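Local coordinates for protein acetolactate synthase isozyme 1 large subunit (PDB 6LPI) that belongs to the thiamine diphosphate-dependent enzyme family and, as a large subunit, binds thiamine diphosphate, flavin-adenine dinucleotide and a magnesium ion, at residues 74-79 with 153-158; 137-142 with 164-169. One frame throughout, in Å; residues are numbered along the deposited sequence.

Interaction 1 (74-79 with 153-158); sequences DGKPAV and DAFRIA
F155 reaches from helix 147-159 to P77 and V79 with its CD2, CE2 and CZ atoms. Its CB and CG lie too far from 74-79 to touch, and contact starts at CD2, which is 3.8 Å from P77 CG. The next atom, CE2, is 4.0 Å from that same P77 CG, so the proline carbon sits obliquely to the ring, nearly equidistant from CD2 and CE2. At the tip, CZ meets V79 CG2 at 3.9 Å, with the two side chains crossing at about a right angle. The valine torsion (chi1 173°) puts CG2 beside the backbone N, the branch that faces the ring. K76 NZ ends at the ring edge near its plane, 4.4 Å from CD2, a position that does not fit a cation-pi contact. This is helix-on-sheet packing in the N-terminal TPP-binding domain, an alpha/beta fold with a six-stranded parallel sheet: helix 147-159 lies against the approach to strand 78-82. I106 of the neighbouring strand 105-111 touches P77, V79, F155 and A158 alike as a shared apolar partner. One turn along the helix from F155, A158 CB points toward P77 and comes within 4.5 Å of P77 CB.

Interaction 2 (137-142 with 164-169); sequences HNYLVR and GPVWID
Y139 carries its CG anti to the carbonyl carbon (chi1 -63°), and V166 sets CG1 anti to its own backbone N (chi1 -172°); together these torsions bring Y139 CE1 to 3.7 Å from V166 CG1. I168 CG1, placed beside its backbone N, meets the same ring at Y139 CD1, 4.1 Å away, and both aliphatic groups approach obliquely. The two strands are the ends of a beta-alpha-beta crossover through helix 147-159, and their axes run parallel, 4° apart. The register pairs H137 with V166, N138 with W167, Y139 with I168 and L140 with D169. Four backbone bonds alternate across it: W167 N to H137 O, Y139 N to W167 O (2.8 Å), D169 N to Y139 O (2.9 Å) and V141 N to D169 O (3.1 Å). The face bearing Y139, V166 and I168 is covered by helix 147-159, through D153, I157, V150 and A154. On the other face N138 CB lies 4.0 Å from W167 CB. N138 ND2 hydrogen-bonds to S131 OG of helix 127-131. W167 packs against A88 and L91 of helix 86-101 as well as T127 and S131 of helix 127-131. Past the paired residues, V141 CG2 still meets I168 CG2. L140 runs alongside D169 in the same direction, with L140 CD1 3.9 Å from D169 OD1, which also receives a weak hydrogen bond from Q111 NE2.

Helix 147-159 joins the two contacts: interaction 1 uses its side facing strand 78-82, whereas interaction 2 pairs the strands that precede and follow it in the chain. The centres lie 12 Å apart, and direct links bridge them. A158 O is 3.1 Å from G164 N, a probable hydrogen bond between the end of the helix and the loop that leads into strand 166-171, and A154 CB packs 3.5 Å from I168 CD1. Neither contact lines a cofactor pocket closely: the side chains of A158 and P165 are about 13 Å and 11 Å from FAD. Strand 78-82, however, leads directly to C83 and P86, which belong to a thiamine diphosphate pocket.

Interaction 1 (74-79 with 153-158)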
ATOM      1  N   ASP B  74     -12.787  -2.005  -0.579  1.00 51.05           N
ATOM      2  CA  ASP B  74     -13.690  -2.368  -1.698  1.00 61.50           C
ATOM      3  C   ASP B  74     -12.984  -3.308  -2.674  1.00 60.89           C
ATOM      4  O   ASP B  74     -13.591  -4.253  -3.197  1.00 74.46           O
ATOM      5  CB  ASP B  74     -14.118  -1.164  -2.578  1.00 80.82           C
ATOM      6  CG  ASP B  74     -13.032  -0.118  -2.747  1.00102.01           C
ATOM      7  OD1 ASP B  74     -11.899  -0.586  -2.931  1.00106.98           O
ATOM      8  OD2 ASP B  74     -13.272   1.094  -2.693  1.00106.50           O
ATOM      9  N   GLY B  75     -11.677  -3.074  -2.891  1.00 49.02           N
ATOM     10  CA  GLY B  75     -10.913  -3.577  -4.024  1.00 49.22           C
ATOM     11  C   GLY B  75     -10.983  -2.753  -5.287  1.00 59.08           C
ATOM     12  O   GLY B  75     -10.451  -3.196  -6.308  1.00 78.01           O
ATOM     13  N   LYS B  76     -11.633  -1.584  -5.262  1.00 58.25           N
ATOM     14  CA  LYS B  76     -11.830  -0.644  -6.386  1.00 64.92           C
ATOM     15  C   LYS B  76     -11.241   0.756  -6.093  1.00 54.73           C
ATOM     16  O   LYS B  76     -11.050   1.109  -4.928  1.00 57.86           O
ATOM     17  CB  LYS B  76     -13.342  -0.567  -6.732  1.00 78.62           C
ATOM     18  CG  LYS B  76     -13.668   0.096  -8.089  1.00 94.62           C
ATOM     19  CD  LYS B  76     -14.636  -0.678  -9.018  1.00 98.51           C
ATOM     20  CE  LYS B  76     -14.348  -0.373 -10.529  1.00 89.76           C
ATOM     21  NZ  LYS B  76     -14.267   1.084 -10.907  1.00 80.96           N
ATOM     22  N   PRO B  77     -10.851   1.538  -7.105  1.00 52.13           N
ATOM     23  CA  PRO B  77     -10.363   2.903  -6.807  1.00 53.70           C
ATOM     24  C   PRO B  77     -11.377   3.806  -6.100  1.00 57.44           C
ATOM     25  O   PRO B  77     -12.574   3.810  -6.403  1.00 56.83           O
ATOM     26  CB  PRO B  77     -10.013   3.476  -8.182  1.00 45.49           C
ATOM     27  CG  PRO B  77     -10.571   2.520  -9.187  1.00 48.23           C
ATOM     28  CD  PRO B  77     -10.640   1.182  -8.521  1.00 47.16           C
ATOM     29  N   ALA B  78     -10.872   4.569  -5.130  1.00 52.72           N
ATOM     30  CA  ALA B  78     -11.603   5.614  -4.422  1.00 38.45           C
ATOM     31  C   ALA B  78     -11.009   6.964  -4.806  1.00 45.06           C
ATOM     32  O   ALA B  78      -9.856   7.038  -5.217  1.00 50.95           O
ATOM     33  CB  ALA B  78     -11.547   5.389  -2.917  1.00 38.32           C
ATOM     34  N   VAL B  79     -11.802   8.026  -4.705  1.00 47.05           N
ATOM     35  CA  VAL B  79     -11.476   9.333  -5.269  1.00 37.39           C
ATOM     36  C   VAL B  79     -11.405  10.389  -4.175  1.00 38.04           C
ATOM     37  O   VAL B  79     -12.321  10.500  -3.353  1.00 47.70           O
ATOM     38  CB  VAL B  79     -12.506   9.730  -6.339  1.00 52.97           C
ATOM     39  CG1 VAL B  79     -12.285  11.161  -6.802  1.00 60.80           C
ATOM     40  CG2 VAL B  79     -12.426   8.747  -7.518  1.00 54.67           C
ATOM     41  N   ASP B 153      -8.283   6.362 -18.854  1.00 52.37           N
ATOM     42  CA  ASP B 153      -7.018   5.685 -18.630  1.00 47.23           C
ATOM     43  C   ASP B 153      -6.602   5.750 -17.173  1.00 49.81           C
ATOM     44  O   ASP B 153      -6.097   4.749 -16.646  1.00 55.30           O
ATOM     45  CB  ASP B 153      -5.935   6.223 -19.555  1.00 48.23           C
ATOM     46  CG  ASP B 153      -6.269   5.978 -21.009  1.00 64.90           C
ATOM     47  OD1 ASP B 153      -6.756   4.863 -21.324  1.00 72.24           O
ATOM     48  OD2 ASP B 153      -5.970   6.848 -21.846  1.00 73.27           O
ATOM     49  N   ALA B 154      -6.895   6.859 -16.478  1.00 48.69           N
ATOM     50  CA  ALA B 154      -6.537   6.930 -15.064  1.00 50.47           C
ATOM     51  C   ALA B 154      -7.157   5.763 -14.298  1.00 57.65           C
ATOM     52  O   ALA B 154      -6.449   4.982 -13.641  1.00 58.27           O
ATOM     53  CB  ALA B 154      -6.963   8.272 -14.475  1.00 43.15           C
ATOM     54  N   PHE B 155      -8.468   5.565 -14.466  1.00 51.72           N
ATOM     55  CA  PHE B 155      -9.146   4.487 -13.762  1.00 49.75           C
ATOM     56  C   PHE B 155      -8.658   3.120 -14.215  1.00 52.57           C
ATOM     57  O   PHE B 155      -8.667   2.172 -13.423  1.00 60.42           O
ATOM     58  CB  PHE B 155     -10.654   4.589 -13.947  1.00 49.40           C
ATOM     59  CG  PHE B 155     -11.339   5.383 -12.884  1.00 49.88           C
ATOM     60  CD1 PHE B 155     -11.268   6.764 -12.877  1.00 47.85           C
ATOM     61  CD2 PHE B 155     -12.041   4.738 -11.874  1.00 51.25           C
ATOM     62  CE1 PHE B 155     -11.885   7.488 -11.898  1.00 42.30           C
ATOM     63  CE2 PHE B 155     -12.665   5.451 -10.890  1.00 45.94           C
ATOM     64  CZ  PHE B 155     -12.583   6.836 -10.901  1.00 47.72           C
ATOM     65  N   ARG B 156      -8.232   2.981 -15.470  1.00 50.14           N
ATOM     66  CA  ARG B 156      -7.620   1.715 -15.853  1.00 52.37           C
ATOM     67  C   ARG B 156      -6.292   1.557 -15.118  1.00 54.61           C
ATOM     68  O   ARG B 156      -6.068   0.564 -14.409  1.00 58.68           O
ATOM     69  CB  ARG B 156      -7.446   1.650 -17.376  1.00 56.09           C
ATOM     70  CG  ARG B 156      -6.807   0.367 -17.913  1.00 62.58           C
ATOM     71  CD  ARG B 156      -6.495   0.434 -19.418  1.00 73.91           C
ATOM     72  NE  ARG B 156      -5.579   1.532 -19.756  1.00 87.61           N
ATOM     73  CZ  ARG B 156      -4.242   1.455 -19.756  1.00 99.27           C
ATOM     74  NH1 ARG B 156      -3.620   0.324 -19.420  1.00104.24           N
ATOM     75  NH2 ARG B 156      -3.515   2.524 -20.082  1.00 96.55           N
ATOM     76  N   ILE B 157      -5.452   2.593 -15.176  1.00 49.80           N
ATOM     77  CA  ILE B 157      -4.105   2.497 -14.627  1.00 45.16           C
ATOM     78  C   ILE B 157      -4.148   2.256 -13.126  1.00 45.48           C
ATOM     79  O   ILE B 157      -3.405   1.431 -12.593  1.00 44.70           O
ATOM     80  CB  ILE B 157      -3.328   3.782 -14.950  1.00 39.55           C
ATOM     81  CG1 ILE B 157      -3.144   3.957 -16.451  1.00 37.35           C
ATOM     82  CG2 ILE B 157      -2.049   3.839 -14.165  1.00 43.11           C
ATOM     83  CD1 ILE B 157      -2.706   5.352 -16.835  1.00 41.14           C
ATOM     84  N   ALA B 158      -5.049   2.935 -12.426  1.00 41.66           N
ATOM     85  CA  ALA B 158      -5.096   2.788 -10.984  1.00 41.55           C
ATOM     86  C   ALA B 158      -5.414   1.359 -10.557  1.00 49.43           C
ATOM     87  O   ALA B 158      -5.011   0.934  -9.461  1.00 51.65           O
ATOM     88  CB  ALA B 158      -6.120   3.755 -10.412  1.00 44.00           C
TER

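Interaction 2 (137-142 with 164-169)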
ATOM      1  N   HIS B 137       0.835   6.921 -12.076  1.00 37.36           N
ATOM      2  CA  HIS B 137       0.917   7.817 -13.232  1.00 36.27           C
ATOM      3  C   HIS B 137       0.169   9.106 -12.890  1.00 33.59           C
ATOM      4  O   HIS B 137      -0.600   9.143 -11.926  1.00 35.70           O
ATOM      5  CB  HIS B 137       0.332   7.164 -14.489  1.00 35.03           C
ATOM      6  CG  HIS B 137       0.627   7.910 -15.744  1.00 40.49           C
ATOM      7  ND1 HIS B 137       1.826   8.559 -15.963  1.00 45.72           N
ATOM      8  CD2 HIS B 137      -0.118   8.107 -16.857  1.00 47.25           C
ATOM      9  CE1 HIS B 137       1.811   9.112 -17.165  1.00 49.94           C
ATOM     10  NE2 HIS B 137       0.644   8.850 -17.730  1.00 47.44           N
ATOM     11  N   ASN B 138       0.389  10.164 -13.671  1.00 31.00           N
ATOM     12  CA  ASN B 138      -0.268  11.428 -13.348  1.00 30.68           C
ATOM     13  C   ASN B 138      -0.560  12.201 -14.626  1.00 31.74           C
ATOM     14  O   ASN B 138      -0.080  11.849 -15.702  1.00 50.07           O
ATOM     15  CB  ASN B 138       0.569  12.261 -12.376  1.00 42.94           C
ATOM     16  CG  ASN B 138       1.845  12.772 -13.002  1.00 53.46           C
ATOM     17  OD1 ASN B 138       2.288  12.262 -14.029  1.00 62.83           O
ATOM     18  ND2 ASN B 138       2.438  13.795 -12.398  1.00 56.69           N
ATOM     19  N   TYR B 139      -1.390  13.245 -14.516  1.00 35.36           N
ATOM     20  CA  TYR B 139      -1.814  13.984 -15.706  1.00 41.18           C
ATOM     21  C   TYR B 139      -1.932  15.470 -15.415  1.00 47.69           C
ATOM     22  O   TYR B 139      -2.311  15.876 -14.313  1.00 50.94           O
ATOM     23  CB  TYR B 139      -3.163  13.531 -16.252  1.00 33.74           C
ATOM     24  CG  TYR B 139      -3.211  12.111 -16.724  1.00 37.41           C
ATOM     25  CD1 TYR B 139      -3.690  11.104 -15.870  1.00 37.54           C
ATOM     26  CD2 TYR B 139      -2.804  11.760 -18.004  1.00 35.73           C
ATOM     27  CE1 TYR B 139      -3.751   9.782 -16.272  1.00 37.72           C
ATOM     28  CE2 TYR B 139      -2.870  10.429 -18.426  1.00 40.08           C
ATOM     29  CZ  TYR B 139      -3.339   9.445 -17.551  1.00 41.71           C
ATOM     30  OH  TYR B 139      -3.408   8.123 -17.934  1.00 39.99           O
ATOM     31  N   LEU B 140      -1.634  16.278 -16.438  1.00 41.83           N
ATOM     32  CA  LEU B 140      -2.034  17.677 -16.477  1.00 41.50           C
ATOM     33  C   LEU B 140      -2.869  17.874 -17.735  1.00 42.95           C
ATOM     34  O   LEU B 140      -2.317  17.956 -18.839  1.00 42.50           O
ATOM     35  CB  LEU B 140      -0.838  18.623 -16.482  1.00 35.73           C
ATOM     36  CG  LEU B 140      -1.256  20.092 -16.720  1.00 36.93           C
ATOM     37  CD1 LEU B 140      -1.915  20.702 -15.483  1.00 35.91           C
ATOM     38  CD2 LEU B 140      -0.120  20.958 -17.172  1.00 38.48           C
ATOM     39  N   VAL B 141      -4.184  18.023 -17.552  1.00 44.09           N
ATOM     40  CA  VAL B 141      -5.133  18.153 -18.656  1.00 48.58           C
ATOM     41  C   VAL B 141      -5.006  19.564 -19.208  1.00 57.53           C
ATOM     42  O   VAL B 141      -5.413  20.531 -18.560  1.00 53.87           O
ATOM     43  CB  VAL B 141      -6.568  17.889 -18.196  1.00 42.30           C
ATOM     44  CG1 VAL B 141      -7.512  17.890 -19.400  1.00 40.07           C
ATOM     45  CG2 VAL B 141      -6.631  16.590 -17.456  1.00 43.01           C
ATOM     46  N   ARG B 142      -4.506  19.691 -20.435  1.00 69.83           N
ATOM     47  CA  ARG B 142      -4.221  21.037 -20.912  1.00 74.60           C
ATOM     48  C   ARG B 142      -5.382  21.573 -21.765  1.00 71.43           C
ATOM     49  O   ARG B 142      -5.547  22.793 -21.843  1.00 69.01           O
ATOM     50  CB  ARG B 142      -2.927  21.094 -21.760  1.00 75.55           C
ATOM     51  CG  ARG B 142      -1.675  20.199 -21.419  1.00 93.84           C
ATOM     52  CD  ARG B 142      -0.264  20.566 -21.922  1.00101.24           C
ATOM     53  NE  ARG B 142       0.930  20.201 -21.184  1.00107.18           N
ATOM     54  CZ  ARG B 142       1.744  21.007 -20.520  1.00110.66           C
ATOM     55  NH1 ARG B 142       2.867  20.477 -20.003  1.00113.92           N
ATOM     56  NH2 ARG B 142       1.403  22.247 -20.201  1.00106.61           N
ATOM     57  N   GLY B 164      -2.301   1.332  -8.010  1.00 40.06           N
ATOM     58  CA  GLY B 164      -1.689   2.483  -7.401  1.00 37.33           C
ATOM     59  C   GLY B 164      -2.455   3.768  -7.641  1.00 43.59           C
ATOM     60  O   GLY B 164      -3.466   3.807  -8.356  1.00 37.81           O
ATOM     61  N   PRO B 165      -1.976   4.858  -7.047  1.00 31.59           N
ATOM     62  CA  PRO B 165      -2.653   6.144  -7.218  1.00 40.90           C
ATOM     63  C   PRO B 165      -2.307   6.798  -8.542  1.00 40.07           C
ATOM     64  O   PRO B 165      -1.176   6.726  -9.029  1.00 38.04           O
ATOM     65  CB  PRO B 165      -2.109   6.982  -6.058  1.00 40.94           C
ATOM     66  CG  PRO B 165      -0.735   6.427  -5.825  1.00 35.14           C
ATOM     67  CD  PRO B 165      -0.853   4.944  -6.101  1.00 32.87           C
ATOM     68  N   VAL B 166      -3.309   7.427  -9.131  1.00 42.43           N
ATOM     69  CA  VAL B 166      -3.128   8.279 -10.288  1.00 30.54           C
ATOM     70  C   VAL B 166      -3.650   9.656  -9.921  1.00 38.43           C
ATOM     71  O   VAL B 166      -4.726   9.795  -9.320  1.00 40.30           O
ATOM     72  CB  VAL B 166      -3.843   7.741 -11.540  1.00 31.61           C
ATOM     73  CG1 VAL B 166      -3.454   8.581 -12.749  1.00 34.99           C
ATOM     74  CG2 VAL B 166      -3.490   6.295 -11.763  1.00 36.08           C
ATOM     75  N   TRP B 167      -2.890  10.670 -10.304  1.00 33.38           N
ATOM     76  CA  TRP B 167      -3.183  12.046  -9.956  1.00 39.18           C
ATOM     77  C   TRP B 167      -3.589  12.768 -11.234  1.00 46.24           C
ATOM     78  O   TRP B 167      -2.833  12.777 -12.216  1.00 43.41           O
ATOM     79  CB  TRP B 167      -1.959  12.689  -9.309  1.00 41.72           C
ATOM     80  CG  TRP B 167      -2.236  13.989  -8.656  1.00 44.37           C
ATOM     81  CD1 TRP B 167      -3.064  14.974  -9.106  1.00 50.94           C
ATOM     82  CD2 TRP B 167      -1.671  14.463  -7.433  1.00 44.31           C
ATOM     83  NE1 TRP B 167      -3.056  16.031  -8.232  1.00 54.16           N
ATOM     84  CE2 TRP B 167      -2.211  15.741  -7.195  1.00 44.42           C
ATOM     85  CE3 TRP B 167      -0.753  13.933  -6.516  1.00 43.06           C
ATOM     86  CZ2 TRP B 167      -1.877  16.493  -6.079  1.00 42.38           C
ATOM     87  CZ3 TRP B 167      -0.421  14.688  -5.398  1.00 37.49           C
ATOM     88  CH2 TRP B 167      -0.985  15.957  -5.194  1.00 38.08           C
ATOM     89  N   ILE B 168      -4.780  13.359 -11.231  1.00 42.09           N
ATOM     90  CA  ILE B 168      -5.265  14.114 -12.373  1.00 43.62           C
ATOM     91  C   ILE B 168      -5.398  15.564 -11.928  1.00 41.71           C
ATOM     92  O   ILE B 168      -6.250  15.890 -11.085  1.00 31.39           O
ATOM     93  CB  ILE B 168      -6.593  13.555 -12.914  1.00 42.88           C
ATOM     94  CG1 ILE B 168      -6.520  12.024 -13.028  1.00 38.30           C
ATOM     95  CG2 ILE B 168      -6.926  14.155 -14.285  1.00 33.48           C
ATOM     96  CD1 ILE B 168      -7.856  11.340 -13.073  1.00 33.70           C
ATOM     97  N   ASP B 169      -4.584  16.440 -12.531  1.00 31.53           N
ATOM     98  CA  ASP B 169      -4.629  17.880 -12.303  1.00 44.71           C
ATOM     99  C   ASP B 169      -5.403  18.542 -13.452  1.00 49.14           C
ATOM    100  O   ASP B 169      -5.024  18.419 -14.620  1.00 55.61           O
ATOM    101  CB  ASP B 169      -3.209  18.424 -12.198  1.00 43.22           C
ATOM    102  CG  ASP B 169      -3.122  19.703 -11.404  1.00 60.56           C
ATOM    103  OD1 ASP B 169      -2.178  20.474 -11.647  1.00 65.82           O
ATOM    104  OD2 ASP B 169      -3.961  19.925 -10.515  1.00 71.41           O
TER